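Local coordinates for protein transcription activator HlyU (Vibrio vulnificus, PDB 3JTH) that activates transcription, probably of virulence genes such as rtxA, and is a dimeric winged helix-turn-helix protein of the ArsR family that presumably binds their DNA, at residues L26-M31 with S54-W59; L17-N22 with D63-T68. One frame throughout, in Å; residues are numbered along the deposited sequence.

Contact 1 (L26-M31 with S54-W59)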
loop_
_atom_site.group_PDB
_atom_site.type_symbol
_atom_site.label_atom_id
_atom_site.label_comp_id
_atom_site.label_asym_id
_atom_site.label_seq_id
_atom_site.Cartn_x
_atom_site.Cartn_y
_atom_site.Cartn_z
ATOM N N LEU A 26 -4.388 1.060 -9.616
ATOM C CA LEU A 26 -4.818 -0.065 -8.792
ATOM C C LEU A 26 -5.910 -0.848 -9.499
ATOM O O LEU A 26 -5.902 -2.078 -9.512
ATOM C CB LEU A 26 -5.301 0.420 -7.419
ATOM C CG LEU A 26 -5.437 -0.712 -6.394
ATOM C CD1 LEU A 26 -4.094 -1.429 -6.242
ATOM C CD2 LEU A 26 -5.895 -0.169 -5.054
ATOM N N GLN A 27 -6.847 -0.143 -10.113
ATOM C CA GLN A 27 -7.920 -0.827 -10.816
ATOM C C GLN A 27 -7.324 -1.723 -11.895
ATOM O O GLN A 27 -7.755 -2.854 -12.092
ATOM C CB GLN A 27 -8.881 0.192 -11.428
ATOM C CG GLN A 27 -9.619 1.014 -10.382
ATOM C CD GLN A 27 -10.515 2.089 -10.993
ATOM O OE1 GLN A 27 -11.008 2.974 -10.289
ATOM N NE2 GLN A 27 -10.726 2.013 -12.300
ATOM N N ILE A 28 -6.316 -1.204 -12.585
ATOM C CA ILE A 28 -5.647 -1.949 -13.637
ATOM C C ILE A 28 -4.908 -3.140 -13.036
ATOM O O ILE A 28 -4.991 -4.255 -13.545
ATOM C CB ILE A 28 -4.637 -1.061 -14.385
ATOM C CG1 ILE A 28 -5.387 -0.002 -15.202
ATOM C CG2 ILE A 28 -3.750 -1.925 -15.266
ATOM C CD1 ILE A 28 -4.488 1.106 -15.728
ATOM N N LEU A 29 -4.174 -2.899 -11.957
ATOM C CA LEU A 29 -3.439 -3.979 -11.315
ATOM C C LEU A 29 -4.396 -5.070 -10.827
ATOM O O LEU A 29 -4.121 -6.261 -10.984
ATOM C CB LEU A 29 -2.636 -3.421 -10.147
ATOM C CG LEU A 29 -1.447 -2.543 -10.563
ATOM C CD1 LEU A 29 -0.894 -1.818 -9.346
ATOM C CD2 LEU A 29 -0.388 -3.409 -11.229
ATOM N N CYS A 30 -5.517 -4.657 -10.240
ATOM C CA CYS A 30 -6.501 -5.600 -9.728
ATOM C C CYS A 30 -7.070 -6.452 -10.861
ATOM O O CYS A 30 -7.261 -7.660 -10.700
ATOM C CB CYS A 30 -7.625 -4.840 -9.015
ATOM S SG CYS A 30 -7.049 -3.770 -7.662
HETATM N N MSE A 31 -7.327 -5.821 -12.008
HETATM C CA MSE A 31 -7.870 -6.506 -13.172
HETATM C C MSE A 31 -6.914 -7.535 -13.740
HETATM O O MSE A 31 -7.345 -8.509 -14.371
HETATM C CB MSE A 31 -8.213 -5.498 -14.273
HETATM C CG MSE A 31 -9.486 -4.715 -14.031
HETATM SE SE MSE A 31 -11.008 -5.891 -13.805
HETATM C CE MSE A 31 -11.058 -6.639 -15.589
ATOM N N SER A 54 -3.470 4.109 -21.925
ATOM C CA SER A 54 -2.124 4.084 -22.483
ATOM C C SER A 54 -1.122 4.724 -21.539
ATOM O O SER A 54 -0.016 4.225 -21.399
ATOM C CB SER A 54 -2.088 4.811 -23.829
ATOM O OG SER A 54 -2.955 4.189 -24.755
ATOM N N GLN A 55 -1.509 5.829 -20.902
ATOM C CA GLN A 55 -0.633 6.527 -19.959
ATOM C C GLN A 55 -0.362 5.708 -18.692
ATOM O O GLN A 55 0.794 5.542 -18.282
ATOM C CB GLN A 55 -1.247 7.867 -19.549
ATOM C CG GLN A 55 -1.496 8.822 -20.698
ATOM C CD GLN A 55 -2.134 10.121 -20.235
ATOM O OE1 GLN A 55 -1.531 10.894 -19.486
ATOM N NE2 GLN A 55 -3.366 10.363 -20.676
ATOM N N HIS A 56 -1.428 5.218 -18.060
ATOM C CA HIS A 56 -1.294 4.422 -16.840
ATOM C C HIS A 56 -0.485 3.167 -17.081
ATOM O O HIS A 56 0.334 2.783 -16.250
ATOM C CB HIS A 56 -2.671 4.052 -16.285
ATOM C CG HIS A 56 -3.361 5.195 -15.611
ATOM N ND1 HIS A 56 -2.861 5.796 -14.480
ATOM C CD2 HIS A 56 -4.478 5.881 -15.943
ATOM C CE1 HIS A 56 -3.639 6.809 -14.141
ATOM N NE2 HIS A 56 -4.627 6.883 -15.014
ATOM N N LEU A 57 -0.718 2.531 -18.222
ATOM C CA LEU A 57 0.008 1.324 -18.571
ATOM C C LEU A 57 1.487 1.629 -18.716
ATOM O O LEU A 57 2.323 0.928 -18.151
ATOM C CB LEU A 57 -0.533 0.730 -19.870
ATOM C CG LEU A 57 -1.864 0.003 -19.681
ATOM C CD1 LEU A 57 -2.401 -0.481 -21.024
ATOM C CD2 LEU A 57 -1.652 -1.162 -18.718
ATOM N N ALA A 58 1.807 2.678 -19.473
ATOM C CA ALA A 58 3.198 3.075 -19.672
ATOM C C ALA A 58 3.855 3.243 -18.307
ATOM O O ALA A 58 4.948 2.736 -18.072
ATOM C CB ALA A 58 3.269 4.386 -20.467
ATOM N N TRP A 59 3.164 3.941 -17.407
ATOM C CA TRP A 59 3.652 4.193 -16.053
ATOM C C TRP A 59 3.899 2.879 -15.296
ATOM O O TRP A 59 4.958 2.693 -14.671
ATOM C CB TRP A 59 2.637 5.045 -15.287
ATOM C CG TRP A 59 3.248 5.929 -14.245
ATOM C CD1 TRP A 59 3.676 7.216 -14.412
ATOM C CD2 TRP A 59 3.513 5.592 -12.876
ATOM N NE1 TRP A 59 4.188 7.702 -13.233
ATOM C CE2 TRP A 59 4.100 6.728 -12.273
ATOM C CE3 TRP A 59 3.310 4.443 -12.099
ATOM C CZ2 TRP A 59 4.491 6.748 -10.928
ATOM C CZ3 TRP A 59 3.700 4.463 -10.757
ATOM C CH2 TRP A 59 4.283 5.611 -10.188
#
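Ile28 reaches across from helix 23-31 to His56 and Leu57 of helix 50-62, and this one side chain carries the whole contact. The setting is the winged helix-turn-helix of the ArsR family, in which helix 39-46 and helix 50-62 form the helix-turn-helix pair and 50-62 is, by position in the fold, the probable recognition helix. The nearest backbones, at Ile28 CA and Leu57 CA, stand 8.2 Å apart, and the two arms of the isoleucine meet the opposing side chains across that interval. CG2 lies anti to the backbone N, while CG1 is anti to the carbonyl carbon (chi1 -69°) and runs out in an extended arm to CD1 (chi2 167°). The shorter arm meets Leu57, whose CD2 methyl comes 4.1 Å from Ile28 CG2; Leu57 leaves its backbone at a slant to helix 23-31, but its end turns nearer. The longer arm presses on His56 from a different direction, the two side chains crossing at about a right angle. CD1 rests against CB and lies obliquely to the imidazole. No hydrogen bond joins the segments, so the fit rests on van der Waals packing. Leu46 of helix 39-46 also packs on Ile28, Tyr77 of the wing strand 76-79 on Leu57, and Arg24 and Arg25 on His56. A single aliphatic side chain thus joins the probable recognition helix to helix 23-31, and its tightest point is Ile28 CD1 at 3.5 Å from His56 CB.

Contact 2 (L17-N22 with D63-T68)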
loop_
_atom_site.group_PDB
_atom_site.type_symbol
_atom_site.label_atom_id
_atom_site.label_comp_id
_atom_site.label_asym_id
_atom_site.label_seq_id
_atom_site.Cartn_x
_atom_site.Cartn_y
_atom_site.Cartn_z
ATOM N N LEU A 17 4.357 0.558 -2.411
ATOM C CA LEU A 17 3.166 1.283 -1.961
ATOM C C LEU A 17 2.828 2.513 -2.797
ATOM O O LEU A 17 1.682 2.706 -3.191
ATOM C CB LEU A 17 3.332 1.676 -0.493
ATOM C CG LEU A 17 2.627 0.839 0.579
ATOM C CD1 LEU A 17 2.445 -0.597 0.130
ATOM C CD2 LEU A 17 3.440 0.919 1.862
ATOM N N LYS A 18 3.833 3.342 -3.060
ATOM C CA LYS A 18 3.650 4.542 -3.860
ATOM C C LYS A 18 3.260 4.194 -5.284
ATOM O O LYS A 18 2.449 4.881 -5.900
ATOM C CB LYS A 18 4.939 5.371 -3.885
ATOM C CG LYS A 18 5.216 6.141 -2.605
ATOM C CD LYS A 18 6.526 6.915 -2.696
ATOM C CE LYS A 18 6.782 7.716 -1.423
ATOM N NZ LYS A 18 8.054 8.485 -1.489
ATOM N N ALA A 19 3.846 3.131 -5.815
ATOM C CA ALA A 19 3.538 2.720 -7.177
ATOM C C ALA A 19 2.081 2.295 -7.291
ATOM O O ALA A 19 1.451 2.506 -8.323
ATOM C CB ALA A 19 4.436 1.575 -7.599
HETATM N N MSE A 20 1.545 1.715 -6.220
HETATM C CA MSE A 20 0.168 1.234 -6.213
HETATM C C MSE A 20 -0.885 2.260 -5.801
HETATM O O MSE A 20 -2.045 2.161 -6.203
HETATM C CB MSE A 20 0.053 0.022 -5.285
HETATM C CG MSE A 20 0.829 -1.204 -5.738
HETATM SE SE MSE A 20 0.765 -2.612 -4.397
HETATM C CE MSE A 20 -1.079 -3.164 -4.687
ATOM N N ALA A 21 -0.485 3.250 -5.014
ATOM C CA ALA A 21 -1.425 4.245 -4.507
ATOM C C ALA A 21 -1.979 5.267 -5.504
ATOM O O ALA A 21 -1.717 6.460 -5.397
ATOM C CB ALA A 21 -0.799 4.969 -3.314
ATOM N N ASN A 22 -2.766 4.786 -6.456
ATOM C CA ASN A 22 -3.421 5.623 -7.455
ATOM C C ASN A 22 -4.640 4.834 -7.947
ATOM O O ASN A 22 -4.526 3.677 -8.331
ATOM C CB ASN A 22 -2.492 5.923 -8.637
ATOM C CG ASN A 22 -3.218 6.616 -9.782
ATOM O OD1 ASN A 22 -3.362 7.841 -9.793
ATOM N ND2 ASN A 22 -3.700 5.835 -10.736
ATOM N N ASP A 63 7.594 1.258 -13.693
ATOM C CA ASP A 63 7.842 0.804 -12.330
ATOM C C ASP A 63 7.932 -0.728 -12.289
ATOM O O ASP A 63 8.006 -1.322 -11.218
ATOM C CB ASP A 63 6.728 1.287 -11.397
ATOM C CG ASP A 63 7.242 1.649 -10.012
ATOM O OD1 ASP A 63 7.778 2.769 -9.850
ATOM O OD2 ASP A 63 7.124 0.814 -9.088
ATOM N N GLY A 64 7.922 -1.349 -13.465
ATOM C CA GLY A 64 8.022 -2.794 -13.564
ATOM C C GLY A 64 6.962 -3.591 -12.832
ATOM O O GLY A 64 7.259 -4.667 -12.316
ATOM N N LEU A 65 5.735 -3.081 -12.780
ATOM C CA LEU A 65 4.652 -3.794 -12.099
ATOM C C LEU A 65 3.806 -4.617 -13.071
ATOM O O LEU A 65 3.024 -5.472 -12.656
ATOM C CB LEU A 65 3.753 -2.813 -11.335
ATOM C CG LEU A 65 4.343 -2.136 -10.091
ATOM C CD1 LEU A 65 3.284 -1.273 -9.424
ATOM C CD2 LEU A 65 4.850 -3.189 -9.116
ATOM N N VAL A 66 3.969 -4.357 -14.361
ATOM C CA VAL A 66 3.223 -5.067 -15.391
ATOM C C VAL A 66 4.133 -5.342 -16.576
ATOM O O VAL A 66 5.061 -4.580 -16.828
ATOM C CB VAL A 66 2.015 -4.226 -15.874
ATOM C CG1 VAL A 66 1.366 -4.873 -17.086
ATOM C CG2 VAL A 66 0.999 -4.087 -14.750
ATOM N N THR A 67 3.881 -6.439 -17.288
ATOM C CA THR A 67 4.677 -6.791 -18.460
ATOM C C THR A 67 3.744 -7.027 -19.632
ATOM O O THR A 67 2.526 -6.972 -19.483
ATOM C CB THR A 67 5.502 -8.077 -18.255
ATOM O OG1 THR A 67 5.709 -8.304 -16.860
ATOM C CG2 THR A 67 6.854 -7.931 -18.919
ATOM N N THR A 68 4.313 -7.298 -20.798
ATOM C CA THR A 68 3.503 -7.532 -21.981
ATOM C C THR A 68 3.855 -8.847 -22.658
ATOM O O THR A 68 4.868 -9.480 -22.329
ATOM C CB THR A 68 3.673 -6.391 -23.006
ATOM O OG1 THR A 68 5.061 -6.231 -23.318
ATOM C CG2 THR A 68 3.144 -5.083 -22.443
#
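Ala19, near the end of helix 2-20, turns its methyl toward the bend that follows helix 50-62, where Leu65 and Asp63 receive it. The apolar part is centred on one branch of Leu65. Its CD1 lies 3.6 Å from Ala19 CB and, more loosely, 4.4 Å from Met20 CG. With CG anti to the carbonyl carbon (chi1 -70°) and CD1 continuing the extended chain (chi2 -177°), Leu65 carries that methyl at its far end, against both helix residues. A second, mixed contact sets a carboxylate against a methyl: Asp63 OD2 comes 3.2 Å from Ala19 CB, though the aspartate is poorly ordered, and no hydrogen bond joins the segments. Backbone geometry sets the stage: Gly64, at positive phi, is the C-prime residue of a Schellman motif ending helix 50-62, with Leu65 N bonded to Leu60 O and Gly64 N to Arg61 O. In segment 17-22, an inverse gamma turn centred on Ala21 separates helix 2-20 from helix 23-31. The contact sits where the long N-terminal helix meets the start of the wing: Met20 continues onto Leu26, Leu29 and helix 82-94, Leu65 packs on Val84 of that helix, and strand 66-69 pairs antiparallel with strand 76-79.

How the contacts relate
Both contacts are buried and small, and neither has a hydrogen bond across its segments, yet they join different parts of the fold. Contact 1 joins two helices of the winged helix-turn-helix; contact 2 sets the N-terminal helix against the turn leading into the wing. Both border the dimer interface, through Leu26 on Ala13 and Met20 on Leu17 of the second subunit. Contact 1 relies on branched aliphatic groups and the base of a histidine, whereas contact 2 adds a carboxylate; each has one partly exposed polar member, His56 and Asp63 respectively. Contact 1 is nested within the loop that contact 2 closes, and their centres lie about 8 Å apart, bridged by Leu26 against Met20 and Leu29 against Val66.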